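Local coordinates for uncharacterized protein (Aeropyrum pernix, PDB 3P1Z), which is uncharacterised but probably binds nucleic acid and may have tRNA-intron lyase (splicing endonuclease) activity, at residues A[55-60]-A[67-72]; A[13-18]-A[61-66]; A[114-119]-A[143-148]; A[118-123]-A[131-136]. All coordinates share one frame; numbering follows the deposited sequence.

Contact 1: A[55-60]-A[67-72]; sequences QASRGM and RGWAAA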
loop_
_atom_site.group_PDB
_atom_site.type_symbol
_atom_site.label_atom_id
_atom_site.label_comp_id
_atom_site.label_asym_id
_atom_site.label_seq_id
_atom_site.Cartn_x
_atom_site.Cartn_y
_atom_site.Cartn_z
ATOM N N GLN A 55 -20.954 -22.922 -19.728
ATOM C CA GLN A 55 -21.263 -24.322 -19.982
ATOM C C GLN A 55 -20.276 -24.905 -21.013
ATOM O O GLN A 55 -19.987 -26.096 -20.997
ATOM C CB GLN A 55 -22.742 -24.502 -20.361
ATOM C CG GLN A 55 -23.728 -24.140 -19.226
ATOM C CD GLN A 55 -23.907 -25.255 -18.188
ATOM O OE1 GLN A 55 -23.189 -26.252 -18.199
ATOM N NE2 GLN A 55 -24.874 -25.090 -17.302
ATOM N N ALA A 56 -19.723 -24.054 -21.874
ATOM C CA ALA A 56 -18.588 -24.460 -22.694
ATOM C C ALA A 56 -17.424 -24.940 -21.809
ATOM O O ALA A 56 -16.999 -26.092 -21.904
ATOM C CB ALA A 56 -18.150 -23.320 -23.615
ATOM N N SER A 57 -16.948 -24.061 -20.927
ATOM C CA SER A 57 -15.792 -24.325 -20.056
ATOM C C SER A 57 -15.940 -25.483 -19.053
ATOM O O SER A 57 -14.985 -25.828 -18.349
ATOM C CB SER A 57 -15.396 -23.045 -19.302
ATOM O OG SER A 57 -16.146 -22.878 -18.106
ATOM N N ARG A 58 -17.132 -26.056 -18.959
ATOM C CA ARG A 58 -17.313 -27.274 -18.176
ATOM C C ARG A 58 -17.257 -28.461 -19.131
ATOM O O ARG A 58 -17.162 -29.613 -18.710
ATOM C CB ARG A 58 -18.636 -27.258 -17.404
ATOM C CG ARG A 58 -18.597 -26.469 -16.096
ATOM C CD ARG A 58 -19.991 -26.308 -15.501
ATOM N NE ARG A 58 -20.343 -27.371 -14.560
ATOM C CZ ARG A 58 -21.284 -28.287 -14.779
ATOM N NH1 ARG A 58 -21.975 -28.277 -15.914
ATOM N NH2 ARG A 58 -21.527 -29.217 -13.862
ATOM N N GLY A 59 -17.300 -28.158 -20.424
ATOM C CA GLY A 59 -17.245 -29.177 -21.453
ATOM C C GLY A 59 -18.611 -29.762 -21.772
ATOM O O GLY A 59 -18.710 -30.738 -22.527
ATOM N N MET A 60 -19.656 -29.158 -21.197
ATOM C CA MET A 60 -21.043 -29.624 -21.335
ATOM C C MET A 60 -21.784 -29.042 -22.544
ATOM O O MET A 60 -22.870 -29.500 -22.897
ATOM C CB MET A 60 -21.854 -29.279 -20.083
ATOM C CG MET A 60 -21.177 -29.601 -18.759
ATOM S SD MET A 60 -20.926 -31.362 -18.522
ATOM C CE MET A 60 -19.234 -31.529 -19.071
ATOM N N ARG A 67 -14.888 -27.579 -28.582
ATOM C CA ARG A 67 -15.235 -27.919 -27.209
ATOM C C ARG A 67 -14.527 -27.065 -26.161
ATOM O O ARG A 67 -13.605 -26.308 -26.467
ATOM C CB ARG A 67 -14.953 -29.393 -26.922
ATOM C CG ARG A 67 -15.751 -30.360 -27.747
ATOM C CD ARG A 67 -15.956 -31.643 -26.958
ATOM N NE ARG A 67 -16.596 -32.680 -27.760
ATOM C CZ ARG A 67 -16.906 -33.895 -27.316
ATOM N NH1 ARG A 67 -16.637 -34.241 -26.057
ATOM N NH2 ARG A 67 -17.486 -34.761 -28.139
ATOM N N GLY A 68 -14.985 -27.207 -24.918
ATOM C CA GLY A 68 -14.331 -26.629 -23.765
ATOM C C GLY A 68 -13.886 -25.189 -23.923
ATOM O O GLY A 68 -14.531 -24.393 -24.596
ATOM N N TRP A 69 -12.762 -24.865 -23.297
ATOM C CA TRP A 69 -12.275 -23.494 -23.211
ATOM C C TRP A 69 -12.008 -22.856 -24.563
ATOM O O TRP A 69 -12.078 -21.640 -24.699
ATOM C CB TRP A 69 -11.046 -23.417 -22.300
ATOM C CG TRP A 69 -11.433 -23.391 -20.868
ATOM C CD1 TRP A 69 -11.651 -24.464 -20.047
ATOM C CD2 TRP A 69 -11.681 -22.232 -20.084
ATOM N NE1 TRP A 69 -12.008 -24.037 -18.794
ATOM C CE2 TRP A 69 -12.037 -22.669 -18.791
ATOM C CE3 TRP A 69 -11.633 -20.864 -20.347
ATOM C CZ2 TRP A 69 -12.341 -21.774 -17.761
ATOM C CZ3 TRP A 69 -11.934 -19.989 -19.331
ATOM C CH2 TRP A 69 -12.280 -20.443 -18.051
ATOM N N ALA A 70 -11.703 -23.671 -25.560
ATOM C CA ALA A 70 -11.577 -23.171 -26.917
ATOM C C ALA A 70 -12.948 -22.699 -27.402
ATOM O O ALA A 70 -13.048 -21.814 -28.255
ATOM C CB ALA A 70 -11.030 -24.246 -27.824
ATOM N N ALA A 71 -14.007 -23.287 -26.850
ATOM C CA ALA A 71 -15.367 -22.860 -27.173
ATOM C C ALA A 71 -15.755 -21.649 -26.330
ATOM O O ALA A 71 -16.460 -20.747 -26.794
ATOM C CB ALA A 71 -16.362 -23.996 -26.963
ATOM N N ALA A 72 -15.285 -21.636 -25.088
ATOM C CA ALA A 72 -15.534 -20.516 -24.187
ATOM C C ALA A 72 -14.941 -19.249 -24.788
ATOM O O ALA A 72 -15.617 -18.232 -24.935
ATOM C CB ALA A 72 -14.936 -20.793 -22.807
#
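The carbonyl of Ala56, at the end of helix 49-57, faces the opening turn of helix 68-79, so that Ala56 O lies 3.3 Å from Gly68 CA in a CA-H...O contact. No conventional hydrogen bond joins the two segments, and the rest of the contact is packing. Ala56 CB presses between two small partners, 3.9 Å from Ala71 CB and 4.2 Å from Ala72 CB; methyl groups suit a place where two backbones come this near. Beside it, Ser57 uses its carbon rather than its oxygen. Its CB sits over one face of the Trp69 indole, 3.7 Å from the centroid of the five-membered ring, a CH-pi contact 23° off the normal. With chi1 at 86°, OG lies between the backbone N and the carbonyl carbon and bonds back to Tyr54 O, which satisfies the hydroxyl within its own helix. The indole also meets the ring of Phe90 from helix 83-95, the two planes steeply inclined to each other. Glycines shape both ends of the connection: Gly68 has the positive phi that they readily adopt, and its O accepts from both Ala71 N and Ala72 N. Gly59, with phi 86°, sends its N to Ala56 O at 2.6 Å, while Met60 N makes a weak bond to Gln55 O. This is the Schellman motif, here ending the first of two consecutive helices joined by a loop in the SEN2-like N-terminal region.

Contact 2: A[13-18]-A[61-66]; sequences AAARLG and LCMGET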
loop_
_atom_site.group_PDB
_atom_site.type_symbol
_atom_site.label_atom_id
_atom_site.label_comp_id
_atom_site.label_asym_id
_atom_site.label_seq_id
_atom_site.Cartn_x
_atom_site.Cartn_y
_atom_site.Cartn_z
ATOM N N ALA A 13 -25.331 -31.072 -24.939
ATOM C CA ALA A 13 -26.019 -30.166 -25.870
ATOM C C ALA A 13 -25.037 -29.452 -26.809
ATOM O O ALA A 13 -23.864 -29.280 -26.486
ATOM C CB ALA A 13 -26.862 -29.149 -25.120
ATOM N N ALA A 14 -25.526 -29.024 -27.968
ATOM C CA ALA A 14 -24.662 -28.435 -29.000
ATOM C C ALA A 14 -25.239 -27.145 -29.579
ATOM O O ALA A 14 -26.431 -27.070 -29.885
ATOM C CB ALA A 14 -24.390 -29.445 -30.107
ATOM N N ALA A 15 -24.383 -26.135 -29.735
ATOM C CA ALA A 15 -24.840 -24.771 -30.017
ATOM C C ALA A 15 -23.992 -24.033 -31.050
ATOM O O ALA A 15 -22.788 -24.236 -31.145
ATOM C CB ALA A 15 -24.912 -23.962 -28.719
ATOM N N ARG A 16 -24.638 -23.162 -31.813
ATOM C CA ARG A 16 -23.955 -22.386 -32.840
ATOM C C ARG A 16 -23.853 -20.941 -32.406
ATOM O O ARG A 16 -24.672 -20.451 -31.632
ATOM C CB ARG A 16 -24.732 -22.425 -34.145
ATOM C CG ARG A 16 -25.888 -21.463 -34.155
ATOM C CD ARG A 16 -26.341 -21.143 -35.560
ATOM N NE ARG A 16 -27.624 -20.448 -35.539
ATOM C CZ ARG A 16 -28.805 -21.061 -35.575
ATOM N NH1 ARG A 16 -28.862 -22.387 -35.647
ATOM N NH2 ARG A 16 -29.929 -20.348 -35.544
ATOM N N LEU A 17 -22.856 -20.242 -32.923
ATOM C CA LEU A 17 -22.670 -18.855 -32.552
ATOM C C LEU A 17 -23.218 -17.951 -33.639
ATOM O O LEU A 17 -22.664 -17.888 -34.733
ATOM C CB LEU A 17 -21.192 -18.554 -32.336
ATOM C CG LEU A 17 -20.959 -17.129 -31.847
ATOM C CD1 LEU A 17 -21.682 -16.924 -30.524
ATOM C CD2 LEU A 17 -19.472 -16.863 -31.708
ATOM N N GLY A 18 -24.308 -17.255 -33.340
ATOM C CA GLY A 18 -24.848 -16.275 -34.265
ATOM C C GLY A 18 -24.258 -14.890 -34.059
ATOM O O GLY A 18 -23.490 -14.657 -33.119
ATOM N N LEU A 61 -21.218 -28.017 -23.163
ATOM C CA LEU A 61 -21.880 -27.401 -24.300
ATOM C C LEU A 61 -20.922 -27.247 -25.466
ATOM O O LEU A 61 -19.915 -26.555 -25.386
ATOM C CB LEU A 61 -22.489 -26.049 -23.927
ATOM C CG LEU A 61 -23.053 -25.291 -25.138
ATOM C CD1 LEU A 61 -24.404 -25.847 -25.610
ATOM C CD2 LEU A 61 -23.161 -23.801 -24.860
ATOM N N CYS A 62 -21.235 -27.910 -26.562
ATOM C CA CYS A 62 -20.370 -27.814 -27.721
ATOM C C CYS A 62 -20.833 -26.648 -28.570
ATOM O O CYS A 62 -22.022 -26.343 -28.627
ATOM C CB CYS A 62 -20.366 -29.128 -28.514
ATOM S SG CYS A 62 -20.169 -30.594 -27.463
ATOM N N MET A 63 -19.881 -25.982 -29.208
ATOM C CA MET A 63 -20.187 -24.904 -30.130
ATOM C C MET A 63 -19.754 -25.347 -31.510
ATOM O O MET A 63 -18.782 -24.821 -32.058
ATOM C CB MET A 63 -19.443 -23.624 -29.740
ATOM C CG MET A 63 -19.884 -23.001 -28.425
ATOM S SD MET A 63 -21.599 -22.433 -28.468
ATOM C CE MET A 63 -21.580 -21.403 -29.934
ATOM N N GLY A 64 -20.475 -26.328 -32.059
ATOM C CA GLY A 64 -20.128 -26.932 -33.336
ATOM C C GLY A 64 -19.215 -28.113 -33.094
ATOM O O GLY A 64 -19.580 -29.050 -32.378
ATOM N N GLU A 65 -18.021 -28.056 -33.683
ATOM C CA GLU A 65 -16.982 -29.056 -33.448
ATOM C C GLU A 65 -15.981 -28.578 -32.404
ATOM O O GLU A 65 -14.980 -29.244 -32.131
ATOM C CB GLU A 65 -16.258 -29.404 -34.753
ATOM C CG GLU A 65 -17.022 -30.375 -35.619
ATOM C CD GLU A 65 -17.488 -31.589 -34.830
ATOM O OE1 GLU A 65 -16.638 -32.452 -34.500
ATOM O OE2 GLU A 65 -18.706 -31.677 -34.542
ATOM N N THR A 66 -16.258 -27.415 -31.825
ATOM C CA THR A 66 -15.361 -26.827 -30.841
ATOM C C THR A 66 -15.820 -27.157 -29.427
ATOM O O THR A 66 -17.005 -27.051 -29.111
ATOM C CB THR A 66 -15.258 -25.302 -31.029
ATOM O OG1 THR A 66 -14.853 -25.023 -32.373
ATOM C CG2 THR A 66 -14.239 -24.717 -30.072
#
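Cys62 is tied through its backbone to both neighbours of Ala14. Its N-H points almost straight at Ala13 O (Cys62 N to Ala13 O 3.0 Å, 169° at the hydrogen) and lies in the carbonyl plane. Its own O receives Ala15 N at 2.6 Å, with the donor tilted 23° from the Cys62 carbonyl plane. These two bonds make a single bridge between Ala14 and Cys62, and no further backbone hydrogen bond follows between the two segments. Around the bridge, apolar side chains close over strand 14-18. Leu61 has CG anti to its backbone N (chi1 173°), and from there CD1 reaches along the strand, 3.7 Å from Ala15 CB and 4.1 Å from Ala13 CB. Met63 starts away from the strand, but its chain bends at chi2 and chi3 and folds back over it: SD comes 3.7 Å from Ala15 CB, and CE 3.7 Å from Leu17 CB. A flexible thioether suits this reach, and the small Ala15 lets both Leu61 CD1 and Met63 SD close on its CB. Next outward, Val22 of strand 21-26 packs on Ala15, Leu17 and Met63, and Ala71 and Val75 of helix 68-79 back Met63. Tyr32 touches Ala13 and Leu61. The loop is braced by its own Met63 N to Thr66 O bond of 3.1 Å and turns at Gly64, whose positive phi suits glycine. Cys62 SG forms a disulfide with Cys11, so a covalent link lies beside an isolated bridge with the bonding pattern of parallel strands, at an edge strand, within this chain, of the N-terminal antiparallel sheet.

Contact 3: A[114-119]-A[143-148]; sequences GRVYEV and DNHSPI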
loop_
_atom_site.group_PDB
_atom_site.type_symbol
_atom_site.label_atom_id
_atom_site.label_comp_id
_atom_site.label_asym_id
_atom_site.label_seq_id
_atom_site.Cartn_x
_atom_site.Cartn_y
_atom_site.Cartn_z
ATOM N N GLY A 114 -32.167 -14.828 0.327
ATOM C CA GLY A 114 -33.064 -13.697 0.439
ATOM C C GLY A 114 -32.362 -12.359 0.344
ATOM O O GLY A 114 -32.863 -11.341 0.832
ATOM N N ARG A 115 -31.192 -12.356 -0.280
ATOM C CA ARG A 115 -30.505 -11.107 -0.561
ATOM C C ARG A 115 -30.009 -11.098 -1.988
ATOM O O ARG A 115 -29.574 -12.119 -2.510
ATOM C CB ARG A 115 -29.336 -10.873 0.399
ATOM C CG ARG A 115 -29.757 -10.600 1.832
ATOM C CD ARG A 115 -28.610 -10.041 2.658
ATOM N NE ARG A 115 -29.096 -9.329 3.841
ATOM C CZ ARG A 115 -29.502 -8.059 3.844
ATOM N NH1 ARG A 115 -29.490 -7.346 2.724
ATOM N NH2 ARG A 115 -29.926 -7.501 4.973
ATOM N N VAL A 116 -30.093 -9.927 -2.606
ATOM C CA VAL A 116 -29.595 -9.692 -3.949
ATOM C C VAL A 116 -28.234 -9.030 -3.833
ATOM O O VAL A 116 -28.064 -8.073 -3.083
ATOM C CB VAL A 116 -30.526 -8.752 -4.743
ATOM C CG1 VAL A 116 -30.019 -8.587 -6.167
ATOM C CG2 VAL A 116 -31.961 -9.269 -4.730
ATOM N N TYR A 117 -27.278 -9.542 -4.598
ATOM C CA TYR A 117 -25.889 -9.141 -4.495
ATOM C C TYR A 117 -25.396 -8.545 -5.803
ATOM O O TYR A 117 -25.493 -9.155 -6.853
ATOM C CB TYR A 117 -25.048 -10.356 -4.130
ATOM C CG TYR A 117 -25.108 -10.748 -2.668
ATOM C CD1 TYR A 117 -24.205 -10.219 -1.761
ATOM C CD2 TYR A 117 -26.049 -11.655 -2.200
ATOM C CE1 TYR A 117 -24.239 -10.568 -0.426
ATOM C CE2 TYR A 117 -26.088 -12.018 -0.867
ATOM C CZ TYR A 117 -25.181 -11.469 0.021
ATOM O OH TYR A 117 -25.215 -11.819 1.355
ATOM N N GLU A 118 -24.853 -7.344 -5.748
ATOM C CA GLU A 118 -24.406 -6.688 -6.963
ATOM C C GLU A 118 -22.891 -6.659 -6.984
ATOM O O GLU A 118 -22.269 -6.029 -6.130
ATOM C CB GLU A 118 -24.967 -5.267 -7.036
ATOM C CG GLU A 118 -24.402 -4.422 -8.154
ATOM C CD GLU A 118 -25.089 -3.073 -8.256
ATOM O OE1 GLU A 118 -24.382 -2.051 -8.405
ATOM O OE2 GLU A 118 -26.339 -3.032 -8.172
ATOM N N VAL A 119 -22.289 -7.337 -7.953
ATOM C CA VAL A 119 -20.836 -7.449 -7.984
ATOM C C VAL A 119 -20.233 -6.605 -9.086
ATOM O O VAL A 119 -20.592 -6.741 -10.249
ATOM C CB VAL A 119 -20.337 -8.908 -8.123
ATOM C CG1 VAL A 119 -18.811 -8.974 -7.961
ATOM C CG2 VAL A 119 -21.025 -9.829 -7.118
ATOM N N ASP A 143 -30.735 0.375 -4.556
ATOM C CA ASP A 143 -31.584 -0.634 -5.186
ATOM C C ASP A 143 -31.799 -1.866 -4.333
ATOM O O ASP A 143 -32.299 -2.883 -4.796
ATOM C CB ASP A 143 -30.954 -1.126 -6.466
ATOM C CG ASP A 143 -31.934 -1.151 -7.602
ATOM O OD1 ASP A 143 -32.274 -0.059 -8.074
ATOM O OD2 ASP A 143 -32.360 -2.246 -8.008
ATOM N N ASN A 144 -31.392 -1.794 -3.088
ATOM C CA ASN A 144 -31.349 -2.985 -2.276
ATOM C C ASN A 144 -30.532 -4.093 -2.918
ATOM O O ASN A 144 -31.038 -5.189 -3.111
ATOM C CB ASN A 144 -32.755 -3.502 -1.973
ATOM C CG ASN A 144 -32.834 -4.149 -0.621
ATOM O OD1 ASN A 144 -33.497 -5.170 -0.446
ATOM N ND2 ASN A 144 -32.119 -3.573 0.349
ATOM N N HIS A 145 -29.287 -3.799 -3.279
ATOM C CA HIS A 145 -28.285 -4.846 -3.453
ATOM C C HIS A 145 -27.170 -4.605 -2.439
ATOM O O HIS A 145 -26.898 -3.462 -2.056
ATOM C CB HIS A 145 -27.680 -4.864 -4.863
ATOM C CG HIS A 145 -28.685 -4.818 -5.970
ATOM N ND1 HIS A 145 -29.957 -5.326 -5.845
ATOM C CD2 HIS A 145 -28.592 -4.343 -7.237
ATOM C CE1 HIS A 145 -30.611 -5.155 -6.979
ATOM N NE2 HIS A 145 -29.805 -4.561 -7.840
ATOM N N SER A 146 -26.538 -5.683 -1.992
ATOM C CA SER A 146 -25.350 -5.577 -1.162
ATOM C C SER A 146 -24.162 -5.356 -2.071
ATOM O O SER A 146 -23.898 -6.171 -2.948
ATOM C CB SER A 146 -25.143 -6.854 -0.361
ATOM O OG SER A 146 -26.370 -7.291 0.188
ATOM N N PRO A 147 -23.415 -4.267 -1.844
ATOM C CA PRO A 147 -22.357 -3.869 -2.772
ATOM C C PRO A 147 -21.151 -4.819 -2.744
ATOM O O PRO A 147 -20.396 -4.840 -1.775
ATOM C CB PRO A 147 -21.942 -2.478 -2.256
ATOM C CG PRO A 147 -22.822 -2.193 -1.055
ATOM C CD PRO A 147 -23.341 -3.503 -0.592
ATOM N N ILE A 148 -20.956 -5.599 -3.797
ATOM C CA ILE A 148 -19.798 -6.483 -3.818
ATOM C C ILE A 148 -18.767 -6.012 -4.829
ATOM O O ILE A 148 -19.111 -5.443 -5.863
ATOM C CB ILE A 148 -20.199 -7.958 -4.027
ATOM C CG1 ILE A 148 -21.144 -8.400 -2.902
ATOM C CG2 ILE A 148 -18.971 -8.864 -4.086
ATOM C CD1 ILE A 148 -20.510 -8.402 -1.529
HETATM O O HOH W 1 -30.670 -7.515 -1.118
#
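Strands 115-123 and 146-152 are the parallel neighbours of a beta-alpha-beta crossover, connected through helix 130-142, and Tyr117 and Ser146 pair where they first meet. Three bonds lace the backbones: Ser146 N to Val116 O (3.0 Å), Glu118 N to Ser146 O (3.2 Å) and Ile148 N to Glu118 O (2.7 Å). The short segments are turned 31° from each other, within the mixed sheet of the family's catalytic C-terminal region. Tyr117, Val119, Ser146 and Ile148 share one face of the sheet. Ile148 CG1 meets the Tyr117 ring at its edge, 3.7 Å from CD1, while Ser146 OG lies over a face of the same ring, offset toward its rim. Val119 CG2 packs 3.7 Å from Ile148 CB; beta-branched residues suit extended strands. Tyr117 also meets Tyr110 and an aromatic ring of a neighbouring subunit, so this face reaches into the assembly. Pro147 and Glu118 point to the other face, where Glu118 CB packs 3.5 Å from His145 CB and the carboxylate forms a salt bridge to Arg104 through OE2. Asn144, with the positive phi of a Schellman C-prime residue, ends helix 130-142 and turns the chain into the strand. A water carries the pairing beyond the ladder, accepting from Val116 N at 2.9 Å and donating to Asn144 O at 3.1 Å.

Contact 4: A[118-123]-A[131-136]; sequences EVLVLS and GSLVEW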
loop_
_atom_site.group_PDB
_atom_site.type_symbol
_atom_site.label_atom_id
_atom_site.label_comp_id
_atom_site.label_asym_id
_atom_site.label_seq_id
_atom_site.Cartn_x
_atom_site.Cartn_y
_atom_site.Cartn_z
ATOM N N GLU A 118 -24.853 -7.344 -5.748
ATOM C CA GLU A 118 -24.406 -6.688 -6.963
ATOM C C GLU A 118 -22.891 -6.659 -6.984
ATOM O O GLU A 118 -22.269 -6.029 -6.130
ATOM C CB GLU A 118 -24.967 -5.267 -7.036
ATOM C CG GLU A 118 -24.402 -4.422 -8.154
ATOM C CD GLU A 118 -25.089 -3.073 -8.256
ATOM O OE1 GLU A 118 -24.382 -2.051 -8.405
ATOM O OE2 GLU A 118 -26.339 -3.032 -8.172
ATOM N N VAL A 119 -22.289 -7.337 -7.953
ATOM C CA VAL A 119 -20.836 -7.449 -7.984
ATOM C C VAL A 119 -20.233 -6.605 -9.086
ATOM O O VAL A 119 -20.592 -6.741 -10.249
ATOM C CB VAL A 119 -20.337 -8.908 -8.123
ATOM C CG1 VAL A 119 -18.811 -8.974 -7.961
ATOM C CG2 VAL A 119 -21.025 -9.829 -7.118
ATOM N N LEU A 120 -19.299 -5.741 -8.711
ATOM C CA LEU A 120 -18.581 -4.951 -9.688
ATOM C C LEU A 120 -17.273 -5.652 -9.942
ATOM O O LEU A 120 -16.577 -6.009 -8.992
ATOM C CB LEU A 120 -18.342 -3.548 -9.155
ATOM C CG LEU A 120 -17.562 -2.586 -10.044
ATOM C CD1 LEU A 120 -18.371 -2.200 -11.262
ATOM C CD2 LEU A 120 -17.199 -1.348 -9.257
ATOM N N VAL A 121 -16.955 -5.863 -11.219
ATOM C CA VAL A 121 -15.727 -6.547 -11.626
ATOM C C VAL A 121 -14.674 -5.523 -12.004
ATOM O O VAL A 121 -14.901 -4.697 -12.870
ATOM C CB VAL A 121 -15.961 -7.486 -12.835
ATOM C CG1 VAL A 121 -14.714 -8.315 -13.140
ATOM C CG2 VAL A 121 -17.144 -8.398 -12.586
ATOM N N LEU A 122 -13.523 -5.584 -11.343
ATOM C CA LEU A 122 -12.418 -4.674 -11.621
ATOM C C LEU A 122 -11.162 -5.470 -11.918
ATOM O O LEU A 122 -10.991 -6.562 -11.395
ATOM C CB LEU A 122 -12.169 -3.759 -10.421
ATOM C CG LEU A 122 -13.388 -3.010 -9.881
ATOM C CD1 LEU A 122 -13.104 -2.485 -8.479
ATOM C CD2 LEU A 122 -13.762 -1.894 -10.816
ATOM N N SER A 123 -10.281 -4.904 -12.738
ATOM C CA SER A 123 -9.105 -5.606 -13.247
ATOM C C SER A 123 -7.788 -4.835 -13.057
ATOM O O SER A 123 -7.585 -3.777 -13.649
ATOM C CB SER A 123 -9.283 -5.894 -14.746
ATOM O OG SER A 123 -10.646 -6.131 -15.074
ATOM N N GLY A 131 -14.053 8.154 -6.113
ATOM C CA GLY A 131 -15.379 8.720 -6.166
ATOM C C GLY A 131 -16.340 7.699 -6.732
ATOM O O GLY A 131 -17.346 7.356 -6.101
ATOM N N SER A 132 -16.013 7.209 -7.926
ATOM C CA SER A 132 -16.839 6.250 -8.649
ATOM C C SER A 132 -17.215 5.040 -7.811
ATOM O O SER A 132 -18.370 4.594 -7.794
ATOM C CB SER A 132 -16.092 5.764 -9.884
ATOM O OG SER A 132 -15.860 6.838 -10.776
ATOM N N LEU A 133 -16.209 4.502 -7.138
ATOM C CA LEU A 133 -16.396 3.416 -6.207
ATOM C C LEU A 133 -17.445 3.786 -5.172
ATOM O O LEU A 133 -18.153 2.928 -4.654
ATOM C CB LEU A 133 -15.078 3.123 -5.523
ATOM C CG LEU A 133 -15.050 1.777 -4.837
ATOM C CD1 LEU A 133 -15.334 0.708 -5.865
ATOM C CD2 LEU A 133 -13.689 1.588 -4.209
ATOM N N VAL A 134 -17.553 5.071 -4.869
ATOM C CA VAL A 134 -18.493 5.487 -3.849
ATOM C C VAL A 134 -19.907 5.622 -4.418
ATOM O O VAL A 134 -20.854 5.098 -3.845
ATOM C CB VAL A 134 -18.027 6.762 -3.125
ATOM C CG1 VAL A 134 -19.042 7.157 -2.079
ATOM C CG2 VAL A 134 -16.666 6.530 -2.486
ATOM N N GLU A 135 -20.042 6.294 -5.558
ATOM C CA GLU A 135 -21.342 6.447 -6.214
ATOM C C GLU A 135 -21.918 5.096 -6.684
ATOM O O GLU A 135 -23.140 4.907 -6.739
ATOM C CB GLU A 135 -21.249 7.443 -7.385
ATOM C CG GLU A 135 -20.460 8.725 -7.052
ATOM C CD GLU A 135 -20.338 9.711 -8.223
ATOM O OE1 GLU A 135 -21.016 9.506 -9.259
ATOM O OE2 GLU A 135 -19.561 10.693 -8.100
ATOM N N TRP A 136 -21.038 4.158 -7.022
ATOM C CA TRP A 136 -21.490 2.839 -7.402
ATOM C C TRP A 136 -22.070 2.118 -6.190
ATOM O O TRP A 136 -23.193 1.620 -6.242
ATOM C CB TRP A 136 -20.372 2.018 -8.041
ATOM C CG TRP A 136 -20.776 0.593 -8.105
ATOM C CD1 TRP A 136 -21.600 0.005 -9.029
ATOM C CD2 TRP A 136 -20.446 -0.425 -7.147
ATOM N NE1 TRP A 136 -21.778 -1.326 -8.715
ATOM C CE2 TRP A 136 -21.087 -1.611 -7.583
ATOM C CE3 TRP A 136 -19.661 -0.440 -5.994
ATOM C CZ2 TRP A 136 -20.956 -2.812 -6.874
ATOM C CZ3 TRP A 136 -19.536 -1.626 -5.302
ATOM C CH2 TRP A 136 -20.179 -2.803 -5.746
#
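Gly131 O is gripped by two amides of its own helix, Val134 N at 2.6 Å and Glu135 N at 2.9 Å, in the turn that bears Leu133; Trp136 follows in the next residues, and the two meet Leu120 and Glu118 of the strand. Trp136 carries most of the contact. Its CG stands anti to the backbone N (chi1 166°), which throws the indole out from the helix toward strand 118-123. Leu120 covers one face of it: CB lies 3.5 Å from CZ2 and 3.9 Å from the centroid of the six-membered ring, a CH-pi contact 24° off the normal. From the same leucine, CD2 runs on to Trp136 CD2 at 4.0 Å and to Leu133 CD1 at 4.4 Å, so one branched side chain serves both helix residues. The wide indole suits this place because it spans the distance between helix and strand. Helix 130-142 is the crossover helix between parallel strands 115-123 and 146-152, and here it runs nearly antiparallel to the first of them. Trp136 is therefore flanked by both strands, packing on Pro147 of the second as well as on Leu120 of the first, while Thr107 touches both Leu120 and Trp136. At the polar end of the indole, Glu118 OE1 lies 2.7 Å from Trp136 NE1, with the carboxylate turned 59° from the ring plane, while OE2 is held by the salt bridge to Arg104. Glu118 O approaches the ring at its edge, 3.6 Å from CZ2. Leu133 also packs on an apolar side chain of a neighbouring subunit.

In the fold
The four contacts fall into two pairs on opposite sides of the chain's centre. Contacts 1 and 2, in the SEN2-like N-terminal region, have centres about 9 Å apart and touch directly, Ala71 CB lying 3.9 Å from Met63 CG; their segments alternate along the chain, and loop 61-66, which pairs with strand 14-18, also packs on helices 49-57 and 68-79 through Leu61 and Met63. Contacts 3 and 4 share Glu118 and Val119, and a probable hydrogen bond from Leu120 N to Ile148 O (2.9 Å) continues the strand pairing of contact 3 into contact 4. The centres of contacts 1 and 3 are about 29 Å apart, consistent with two separately packed regions. No active-site residue is established here.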